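Local coordinates for protein acetyltransferase (Sinorhizobium meliloti, PDB 4JXR) that probably transfers an acetyl group from acetyl-CoA to an amine substrate, as a phosphinothricin acetyltransferase-like member of the GNAT superfamily, at residues 20-25 with 34-39; 52-57 with 177-182; 73-78 with 82-87. One frame throughout, in Å; residues are numbered along the deposited sequence.

Interaction 1 of 3, residues 20-25 with 34-39; sequences IYRESV and ETPPSE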
loop_
_atom_site.group_PDB
_atom_site.type_symbol
_atom_site.label_atom_id
_atom_site.label_comp_id
_atom_site.label_asym_id
_atom_site.label_seq_id
_atom_site.Cartn_x
_atom_site.Cartn_y
_atom_site.Cartn_z
ATOM N N ILE A 20 -7.594 -10.833 -19.830
ATOM C CA ILE A 20 -8.296 -11.089 -18.595
ATOM C C ILE A 20 -8.285 -9.847 -17.730
ATOM O O ILE A 20 -9.308 -9.432 -17.179
ATOM C CB ILE A 20 -7.736 -12.312 -17.861
ATOM C CG1 ILE A 20 -8.005 -13.576 -18.660
ATOM C CG2 ILE A 20 -8.287 -12.448 -16.472
ATOM C CD1 ILE A 20 -7.182 -14.773 -18.235
ATOM N N TYR A 21 -7.108 -9.262 -17.564
ATOM C CA TYR A 21 -7.004 -8.075 -16.738
ATOM C C TYR A 21 -7.796 -6.912 -17.348
ATOM O O TYR A 21 -8.446 -6.170 -16.622
ATOM C CB TYR A 21 -5.541 -7.684 -16.522
ATOM C CG TYR A 21 -5.356 -6.609 -15.464
ATOM C CD1 TYR A 21 -5.762 -6.820 -14.154
ATOM C CD2 TYR A 21 -4.783 -5.390 -15.778
ATOM C CE1 TYR A 21 -5.605 -5.840 -13.192
ATOM C CE2 TYR A 21 -4.617 -4.404 -14.819
ATOM C CZ TYR A 21 -5.030 -4.639 -13.524
ATOM O OH TYR A 21 -4.878 -3.679 -12.554
ATOM N N ARG A 22 -7.738 -6.756 -18.672
ATOM C CA ARG A 22 -8.504 -5.695 -19.320
ATOM C C ARG A 22 -10.001 -5.772 -18.939
ATOM O O ARG A 22 -10.632 -4.753 -18.617
ATOM C CB ARG A 22 -8.339 -5.796 -20.836
ATOM C CG ARG A 22 -9.228 -4.837 -21.627
ATOM C CD ARG A 22 -8.977 -4.907 -23.147
ATOM N NE ARG A 22 -9.645 -3.779 -23.821
ATOM C CZ ARG A 22 -9.074 -2.609 -24.084
ATOM N NH1 ARG A 22 -7.787 -2.390 -23.806
ATOM N NH2 ARG A 22 -9.800 -1.663 -24.648
ATOM N N GLU A 23 -10.562 -6.980 -18.993
ATOM C CA GLU A 23 -11.982 -7.154 -18.709
ATOM C C GLU A 23 -12.222 -6.726 -17.263
ATOM O O GLU A 23 -13.266 -6.108 -16.938
ATOM C CB GLU A 23 -12.391 -8.598 -18.980
ATOM C CG GLU A 23 -13.887 -8.874 -18.889
ATOM C CD GLU A 23 -14.499 -8.918 -17.500
ATOM O OE1 GLU A 23 -13.866 -9.321 -16.456
ATOM O OE2 GLU A 23 -15.747 -8.651 -17.504
ATOM N N SER A 24 -11.324 -7.097 -16.345
ATOM C CA SER A 24 -11.465 -6.709 -14.937
ATOM C C SER A 24 -11.360 -5.204 -14.758
ATOM O O SER A 24 -12.143 -4.586 -14.000
ATOM C CB SER A 24 -10.396 -7.402 -14.102
ATOM O OG SER A 24 -10.534 -7.119 -12.705
ATOM N N VAL A 25 -10.418 -4.581 -15.444
ATOM C CA VAL A 25 -10.262 -3.146 -15.342
ATOM C C VAL A 25 -11.538 -2.438 -15.794
ATOM O O VAL A 25 -11.988 -1.495 -15.153
ATOM C CB VAL A 25 -9.047 -2.655 -16.162
ATOM C CG1 VAL A 25 -9.062 -1.138 -16.321
ATOM C CG2 VAL A 25 -7.747 -3.108 -15.505
ATOM N N GLU A 34 -8.008 2.197 -14.023
ATOM C CA GLU A 34 -9.102 2.661 -14.861
ATOM C C GLU A 34 -8.840 2.338 -16.336
ATOM O O GLU A 34 -9.755 1.981 -17.054
ATOM C CB GLU A 34 -9.285 4.168 -14.673
ATOM C CG GLU A 34 -10.008 4.887 -15.806
ATOM C CD GLU A 34 -10.139 6.394 -15.606
ATOM O OE1 GLU A 34 -9.130 7.107 -15.685
ATOM O OE2 GLU A 34 -11.275 6.856 -15.390
ATOM N N THR A 35 -7.591 2.498 -16.757
ATOM C CA THR A 35 -7.213 2.302 -18.158
ATOM C C THR A 35 -6.527 0.964 -18.286
ATOM O O THR A 35 -5.522 0.740 -17.613
ATOM C CB THR A 35 -6.309 3.447 -18.641
ATOM O OG1 THR A 35 -7.027 4.693 -18.477
ATOM C CG2 THR A 35 -5.935 3.253 -20.096
ATOM N N PRO A 36 -7.012 0.063 -19.131
ATOM C CA PRO A 36 -6.306 -1.215 -19.239
ATOM C C PRO A 36 -4.876 -1.056 -19.680
ATOM O O PRO A 36 -4.600 -0.381 -20.697
ATOM C CB PRO A 36 -7.083 -1.951 -20.326
ATOM C CG PRO A 36 -8.491 -1.361 -20.216
ATOM C CD PRO A 36 -8.256 0.071 -19.922
ATOM N N PRO A 37 -3.929 -1.699 -19.002
ATOM C CA PRO A 37 -2.562 -1.675 -19.467
ATOM C C PRO A 37 -2.424 -2.431 -20.757
ATOM O O PRO A 37 -3.124 -3.377 -21.031
ATOM C CB PRO A 37 -1.774 -2.322 -18.349
ATOM C CG PRO A 37 -2.672 -2.291 -17.166
ATOM C CD PRO A 37 -4.070 -2.269 -17.647
ATOM N N SER A 38 -1.439 -2.015 -21.554
ATOM C CA SER A 38 -1.074 -2.770 -22.739
ATOM C C SER A 38 -0.387 -4.080 -22.353
ATOM O O SER A 38 0.087 -4.254 -21.234
ATOM C CB SER A 38 -0.085 -1.924 -23.560
ATOM O OG SER A 38 1.128 -1.823 -22.850
ATOM N N GLU A 39 -0.287 -4.996 -23.324
ATOM C CA GLU A 39 0.461 -6.195 -23.129
ATOM C C GLU A 39 1.899 -5.902 -22.763
ATOM O O GLU A 39 2.499 -6.557 -21.922
ATOM C CB GLU A 39 0.353 -7.109 -24.344
ATOM C CG GLU A 39 1.040 -8.437 -24.129
ATOM C CD GLU A 39 0.952 -9.415 -25.315
ATOM O OE1 GLU A 39 0.074 -9.257 -26.117
ATOM O OE2 GLU A 39 1.832 -10.312 -25.336
HETATM O O HOH W 1 -5.418 -4.224 -22.998
HETATM O O HOH W 2 -12.239 1.209 -15.960
#
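Tyr21, Arg22 and Val25, on helix 14-27 of the GNAT fold, receive the two prolines of the loop before helix 39-51. Pro37 meets the Tyr21 ring at its edge, Pro37 CD lying 3.6 Å from Tyr21 CE2, and the two side chains cross at about a right angle. Tyr21 CG stands anti to the backbone N (chi1 -169°), which swings the phenol to that proline, while Val25 CG2 lies over one face of the same ring, toward its rim. The phenol hydroxyl is held by Thr31 and Glu33.

Pro36 is wedged between Arg22 and Val25. The extended arginine chain passes over the pyrrolidine, Arg22 CG lying 3.8 Å from Pro36 CG. Pro36 CG lies under the rim of one guanidinium face, and Arg22 NH1 comes 3.6 Å from Pro36 CB. On the other flank, Val25 CG1 sits 3.9 Å from Pro36 CD and 3.3 Å from Glu34 O.

Direct contact is thus van der Waals packing; polar links run through water. One water, at the edge of the guanidinium, joins Arg22 to Pro37 O. Glu34 turns its carboxylate to Arg185 of the second subunit. A further water donates to Val25 O and Glu34 O, 2.8 Å from each.

Interaction 2 of 3, residues 52-57 with 177-182; sequences NGYPYV and GVYPDT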
loop_
_atom_site.group_PDB
_atom_site.type_symbol
_atom_site.label_atom_id
_atom_site.label_comp_id
_atom_site.label_asym_id
_atom_site.label_seq_id
_atom_site.Cartn_x
_atom_site.Cartn_y
_atom_site.Cartn_z
ATOM N N ASN A 52 11.692 -10.832 -8.842
ATOM C CA ASN A 52 11.798 -10.793 -7.403
ATOM C C ASN A 52 11.571 -12.147 -6.735
ATOM O O ASN A 52 11.536 -12.226 -5.516
ATOM C CB ASN A 52 10.842 -9.729 -6.843
ATOM C CG ASN A 52 11.332 -8.331 -7.000
ATOM O OD1 ASN A 52 12.497 -8.054 -6.747
ATOM N ND2 ASN A 52 10.425 -7.420 -7.282
ATOM N N GLY A 53 11.388 -13.190 -7.522
ATOM C CA GLY A 53 11.243 -14.538 -6.994
ATOM C C GLY A 53 9.830 -14.928 -6.606
ATOM O O GLY A 53 9.620 -16.032 -6.120
ATOM N N TYR A 54 8.858 -14.056 -6.839
ATOM C CA TYR A 54 7.489 -14.352 -6.471
ATOM C C TYR A 54 6.831 -15.281 -7.485
ATOM O O TYR A 54 7.136 -15.208 -8.674
ATOM C CB TYR A 54 6.698 -13.038 -6.431
ATOM C CG TYR A 54 7.114 -12.052 -5.392
ATOM C CD1 TYR A 54 7.069 -12.330 -4.031
ATOM C CD2 TYR A 54 7.508 -10.771 -5.733
ATOM C CE1 TYR A 54 7.392 -11.395 -3.080
ATOM C CE2 TYR A 54 7.828 -9.817 -4.783
ATOM C CZ TYR A 54 7.762 -10.124 -3.440
ATOM O OH TYR A 54 8.062 -9.164 -2.534
ATOM N N PRO A 55 5.870 -16.079 -7.058
ATOM C CA PRO A 55 5.163 -16.995 -7.950
ATOM C C PRO A 55 4.119 -16.249 -8.774
ATOM O O PRO A 55 3.398 -15.379 -8.275
ATOM C CB PRO A 55 4.510 -17.990 -7.002
ATOM C CG PRO A 55 4.280 -17.168 -5.731
ATOM C CD PRO A 55 5.491 -16.295 -5.661
ATOM N N TYR A 56 3.988 -16.669 -10.021
ATOM C CA TYR A 56 3.032 -16.091 -10.977
ATOM C C TYR A 56 2.499 -17.271 -11.779
ATOM O O TYR A 56 3.292 -17.967 -12.460
ATOM C CB TYR A 56 3.750 -15.049 -11.840
ATOM C CG TYR A 56 2.877 -14.063 -12.585
ATOM C CD1 TYR A 56 1.751 -14.463 -13.311
ATOM C CD2 TYR A 56 3.168 -12.718 -12.602
ATOM C CE1 TYR A 56 0.994 -13.536 -14.022
ATOM C CE2 TYR A 56 2.441 -11.797 -13.304
ATOM C CZ TYR A 56 1.349 -12.233 -14.052
ATOM O OH TYR A 56 0.572 -11.355 -14.805
ATOM N N VAL A 57 1.215 -17.566 -11.653
ATOM C CA VAL A 57 0.622 -18.783 -12.142
ATOM C C VAL A 57 -0.621 -18.528 -12.983
ATOM O O VAL A 57 -1.247 -17.463 -12.892
ATOM C CB VAL A 57 0.320 -19.757 -10.962
ATOM C CG1 VAL A 57 1.580 -20.037 -10.110
ATOM C CG2 VAL A 57 -0.752 -19.235 -10.078
ATOM N N GLY A 177 19.814 -14.392 5.692
ATOM C CA GLY A 177 20.587 -14.622 4.498
ATOM C C GLY A 177 20.047 -15.620 3.516
ATOM O O GLY A 177 20.724 -15.951 2.563
ATOM N N VAL A 178 18.822 -16.078 3.728
ATOM C CA VAL A 178 18.188 -16.941 2.751
ATOM C C VAL A 178 16.863 -16.299 2.374
ATOM O O VAL A 178 16.189 -15.640 3.203
ATOM C CB VAL A 178 17.910 -18.387 3.193
ATOM C CG1 VAL A 178 19.152 -19.068 3.771
ATOM C CG2 VAL A 178 16.881 -18.488 4.246
ATOM N N TYR A 179 16.527 -16.436 1.096
ATOM C CA TYR A 179 15.297 -15.855 0.566
ATOM C C TYR A 179 14.144 -16.233 1.477
ATOM O O TYR A 179 14.056 -17.369 1.857
ATOM C CB TYR A 179 15.073 -16.404 -0.857
ATOM C CG TYR A 179 13.895 -15.762 -1.604
ATOM C CD1 TYR A 179 14.098 -14.647 -2.361
ATOM C CD2 TYR A 179 12.618 -16.285 -1.539
ATOM C CE1 TYR A 179 13.057 -14.036 -3.070
ATOM C CE2 TYR A 179 11.568 -15.675 -2.201
ATOM C CZ TYR A 179 11.782 -14.568 -2.993
ATOM O OH TYR A 179 10.717 -14.011 -3.650
ATOM N N PRO A 180 13.216 -15.284 1.782
ATOM C CA PRO A 180 13.103 -13.909 1.235
ATOM C C PRO A 180 13.797 -12.853 2.084
ATOM O O PRO A 180 13.594 -11.655 1.857
ATOM C CB PRO A 180 11.579 -13.710 1.185
ATOM C CG PRO A 180 11.126 -14.451 2.418
ATOM C CD PRO A 180 12.003 -15.679 2.484
ATOM N N ASP A 181 14.646 -13.245 3.044
ATOM C CA ASP A 181 15.404 -12.260 3.816
ATOM C C ASP A 181 16.278 -11.410 2.929
ATOM O O ASP A 181 16.649 -10.294 3.320
ATOM C CB ASP A 181 16.296 -12.979 4.843
ATOM C CG ASP A 181 16.928 -12.035 5.797
ATOM O OD1 ASP A 181 16.229 -11.233 6.430
ATOM O OD2 ASP A 181 18.182 -12.093 5.961
ATOM N N THR A 182 16.646 -11.934 1.779
ATOM C CA THR A 182 17.504 -11.267 0.827
ATOM C C THR A 182 16.815 -10.207 -0.043
ATOM O O THR A 182 17.476 -9.524 -0.811
ATOM C CB THR A 182 18.144 -12.306 -0.083
ATOM O OG1 THR A 182 17.092 -13.114 -0.605
ATOM C CG2 THR A 182 19.080 -13.196 0.697
#
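Tyr179 reaches from the C-terminal loop to the turn at Asn52 and Gly53, and its side chain makes nearly all of the contact. Its CB leaves the backbone toward 52-57, with CG anti to the backbone N (chi1 -174°), which points the ring away from its own backbone and carries the hydroxyl to 52-57. Midway along, Pro180 CB lies over one face, near the CD2-CE2 rim; Pro180 follows through a cis peptide bond. Farther out, Tyr179 CE1 comes within 3.4 Å of Asn52 O, which lies at the ring edge and close to its plane, and Tyr179 CZ is 4.0 Å from Gly53 CA. The tip does the binding: Tyr179 OH donates to Asn52 O at 2.7 Å, approaching in the carbonyl plane on a lone pair, with a C=O...O angle of 138°. The same hydroxyl packs 3.2 Å from Gly53 C and looks across to Tyr54 CD1, the two tyrosine side chains crossing at about a right angle.

Tyr54 OH is hydrogen-bonded to Tyr184 OH, a second tie between this turn and the C-terminal tail. Within the tail, Gly177 N donates to Asp181 OD2 in a nearly straight bond of 2.8 Å, closing the loop on itself.

The accepting carbonyl, of Asn52, follows directly on helix 39-51, where Gly53, with its positive phi, completes a Schellman motif; the contact is packing of the C-terminal tail against a Schellman-capped helix end, away from the acetyl-CoA site.

Interaction 3 of 3, residues 73-78 with 82-87; sequences SAFRNR and RFLVED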
loop_
_atom_site.group_PDB
_atom_site.type_symbol
_atom_site.label_atom_id
_atom_site.label_comp_id
_atom_site.label_asym_id
_atom_site.label_seq_id
_atom_site.Cartn_x
_atom_site.Cartn_y
_atom_site.Cartn_z
ATOM N N SER A 73 3.008 -10.722 -4.723
ATOM C CA SER A 73 4.007 -9.698 -4.856
ATOM C C SER A 73 4.101 -8.946 -3.529
ATOM O O SER A 73 3.451 -9.296 -2.541
ATOM C CB SER A 73 3.653 -8.760 -5.987
ATOM O OG SER A 73 4.770 -7.907 -6.259
ATOM N N ALA A 74 4.943 -7.917 -3.469
ATOM C CA ALA A 74 5.037 -7.131 -2.243
ATOM C C ALA A 74 3.737 -6.404 -1.976
ATOM O O ALA A 74 3.089 -5.896 -2.894
ATOM C CB ALA A 74 6.131 -6.114 -2.368
ATOM N N PHE A 75 3.416 -6.248 -0.697
ATOM C CA PHE A 75 2.433 -5.249 -0.285
ATOM C C PHE A 75 3.028 -3.842 -0.518
ATOM O O PHE A 75 2.424 -3.002 -1.165
ATOM C CB PHE A 75 2.132 -5.467 1.201
ATOM C CG PHE A 75 1.314 -4.364 1.796
ATOM C CD1 PHE A 75 0.027 -4.159 1.423
ATOM C CD2 PHE A 75 1.831 -3.517 2.742
ATOM C CE1 PHE A 75 -0.726 -3.107 1.932
ATOM C CE2 PHE A 75 1.103 -2.464 3.260
ATOM C CZ PHE A 75 -0.173 -2.237 2.843
ATOM N N ARG A 76 4.218 -3.612 0.002
ATOM C CA ARG A 76 5.071 -2.480 -0.259
ATOM C C ARG A 76 6.502 -3.008 -0.278
ATOM O O ARG A 76 6.842 -3.876 0.484
ATOM C CB ARG A 76 4.948 -1.375 0.807
ATOM C CG ARG A 76 3.633 -0.679 0.793
ATOM C CD ARG A 76 3.378 0.440 1.820
ATOM N NE ARG A 76 2.217 1.218 1.398
ATOM C CZ ARG A 76 1.752 2.308 2.019
ATOM N NH1 ARG A 76 2.237 2.692 3.187
ATOM N NH2 ARG A 76 0.774 2.984 1.481
ATOM N N ASN A 77 7.302 -2.528 -1.210
ATOM C CA ASN A 77 8.657 -3.065 -1.390
ATOM C C ASN A 77 9.682 -2.341 -0.514
ATOM O O ASN A 77 10.735 -1.970 -0.990
ATOM C CB ASN A 77 9.051 -2.971 -2.852
ATOM C CG ASN A 77 9.126 -1.554 -3.319
ATOM O OD1 ASN A 77 8.861 -0.646 -2.607
ATOM N ND2 ASN A 77 9.548 -1.380 -4.538
ATOM N N ARG A 78 9.392 -2.159 0.759
ATOM C CA ARG A 78 10.305 -1.632 1.763
ATOM C C ARG A 78 10.821 -2.815 2.575
ATOM O O ARG A 78 10.133 -3.825 2.798
ATOM C CB ARG A 78 9.696 -0.584 2.675
ATOM C CG ARG A 78 9.162 0.735 2.038
ATOM C CD ARG A 78 9.998 1.307 0.888
ATOM N NE ARG A 78 9.658 2.709 0.546
ATOM C CZ ARG A 78 10.264 3.427 -0.399
ATOM N NH1 ARG A 78 9.907 4.693 -0.629
ATOM N NH2 ARG A 78 11.217 2.886 -1.140
ATOM N N ARG A 82 9.603 -7.410 3.881
ATOM C CA ARG A 82 10.016 -8.453 2.941
ATOM C C ARG A 82 9.404 -9.822 3.199
ATOM O O ARG A 82 9.335 -10.626 2.255
ATOM C CB ARG A 82 11.544 -8.541 2.869
ATOM C CG ARG A 82 12.234 -8.974 4.157
ATOM C CD ARG A 82 13.716 -8.626 4.079
ATOM N NE ARG A 82 14.488 -8.984 5.267
ATOM C CZ ARG A 82 14.512 -8.289 6.398
ATOM N NH1 ARG A 82 13.802 -7.186 6.528
ATOM N NH2 ARG A 82 15.286 -8.698 7.403
ATOM N N PHE A 83 8.969 -10.115 4.402
ATOM C CA PHE A 83 8.332 -11.397 4.718
ATOM C C PHE A 83 6.827 -11.382 4.511
ATOM O O PHE A 83 6.160 -12.390 4.781
ATOM C CB PHE A 83 8.655 -11.832 6.158
ATOM C CG PHE A 83 10.137 -11.944 6.375
ATOM C CD1 PHE A 83 10.854 -12.990 5.878
ATOM C CD2 PHE A 83 10.818 -10.935 7.045
ATOM C CE1 PHE A 83 12.257 -13.013 6.029
ATOM C CE2 PHE A 83 12.202 -10.972 7.187
ATOM C CZ PHE A 83 12.891 -12.001 6.694
ATOM N N LEU A 84 6.282 -10.271 4.025
ATOM C CA LEU A 84 4.846 -10.090 3.720
ATOM C C LEU A 84 4.656 -10.105 2.219
ATOM O O LEU A 84 5.340 -9.403 1.477
ATOM C CB LEU A 84 4.413 -8.749 4.283
ATOM C CG LEU A 84 2.981 -8.297 3.918
ATOM C CD1 LEU A 84 1.943 -9.218 4.461
ATOM C CD2 LEU A 84 2.755 -6.878 4.379
ATOM N N VAL A 85 3.680 -10.875 1.772
ATOM C CA VAL A 85 3.255 -10.900 0.392
ATOM C C VAL A 85 1.761 -10.555 0.317
ATOM O O VAL A 85 1.006 -10.725 1.276
ATOM C CB VAL A 85 3.507 -12.243 -0.293
ATOM C CG1 VAL A 85 4.946 -12.364 -0.721
ATOM C CG2 VAL A 85 3.096 -13.421 0.581
ATOM N N GLU A 86 1.364 -10.063 -0.842
ATOM C CA GLU A 86 -0.010 -9.749 -1.155
ATOM C C GLU A 86 -0.422 -10.587 -2.341
ATOM O O GLU A 86 0.323 -10.673 -3.336
ATOM C CB GLU A 86 -0.120 -8.282 -1.516
ATOM C CG GLU A 86 -1.501 -7.849 -1.956
ATOM C CD GLU A 86 -1.652 -6.364 -2.130
ATOM O OE1 GLU A 86 -0.821 -5.593 -1.662
ATOM O OE2 GLU A 86 -2.667 -5.942 -2.757
ATOM N N ASP A 87 -1.627 -11.165 -2.338
ATOM C CA ASP A 87 -2.105 -11.937 -3.456
ATOM C C ASP A 87 -2.974 -11.133 -4.386
ATOM O O ASP A 87 -3.750 -10.284 -3.930
ATOM C CB ASP A 87 -2.936 -13.178 -2.997
ATOM C CG ASP A 87 -4.194 -12.879 -2.294
ATOM O OD1 ASP A 87 -4.122 -12.555 -1.056
ATOM O OD2 ASP A 87 -5.274 -13.065 -2.912
HETATM O O HOH W 3 5.535 -6.599 1.145
#
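Ser73 and Glu86 form an antiparallel hydrogen-bonded pair in the beta hairpin made by strands 66-74 and 84-91. Backbone bonds run both ways between them: Ser73 N donates to Glu86 O at 3.0 Å, and Glu86 N returns a straighter bond of 2.8 Å to Ser73 O (N-H...O 166°). The same Ser73 carbonyl also receives a CA-H...O contact from Val85 CA at 3.3 Å.

Between Phe75 and Leu84 a water takes part. It accepts from Phe75 N at 2.8 Å and lies equally close to Leu84 O, to which it can donate, filling the place of a direct strand-to-strand bond.

Apolar packing is carried by Phe75 and Leu84. Leu84 CD2 presses on Phe75 CB at 3.5 Å and lies obliquely to the ring. With CG of Phe75 anti to its backbone N (chi1 170°), the ring is set over the face of the hairpin that carries Leu84 and Glu86, where Tyr81 meets it edge-to-face and Phe161 of the second subunit packs on it.

Charge enters through Glu86. Its extended chain brings Glu86 OE1 to the edge of the Phe75 ring, 3.5 Å from Phe75 CD1, with ring and carboxylate planes 39° apart. That oxygen also forms a salt bridge with Arg76 of the second subunit, and Arg76 here reaches the neighbour's Glu86 in return, a reciprocal pair across the dimer interface.

On its other edge strand 84-91 bonds in parallel to strand 119-125, through Val85 and Asp87 to Ile121, while Val85 packs on Cys112 of helix 100-115.

How the interactions relate
Along the chain, interaction 1 closes before the other two begin, and interaction 3 falls between the two segments of interaction 2. Interactions 2 and 3 are neighbours, their centres about 10 Å apart: strands 56-60 and 66-74 lie side by side in the mixed sheet, Tyr54 packs against Val85, and Asp181 of the C-terminal loop forms a salt bridge with Arg82, tying the tail to the hairpin. Interaction 1, its centre about 26 Å from that of interaction 2 and about 22 Å from that of interaction 3, touches neither and joins helix 14-27 to the loop before helix 39-51. Both interactions 1 and 3 meet the second subunit, so dimer contacts draw on two separate regions.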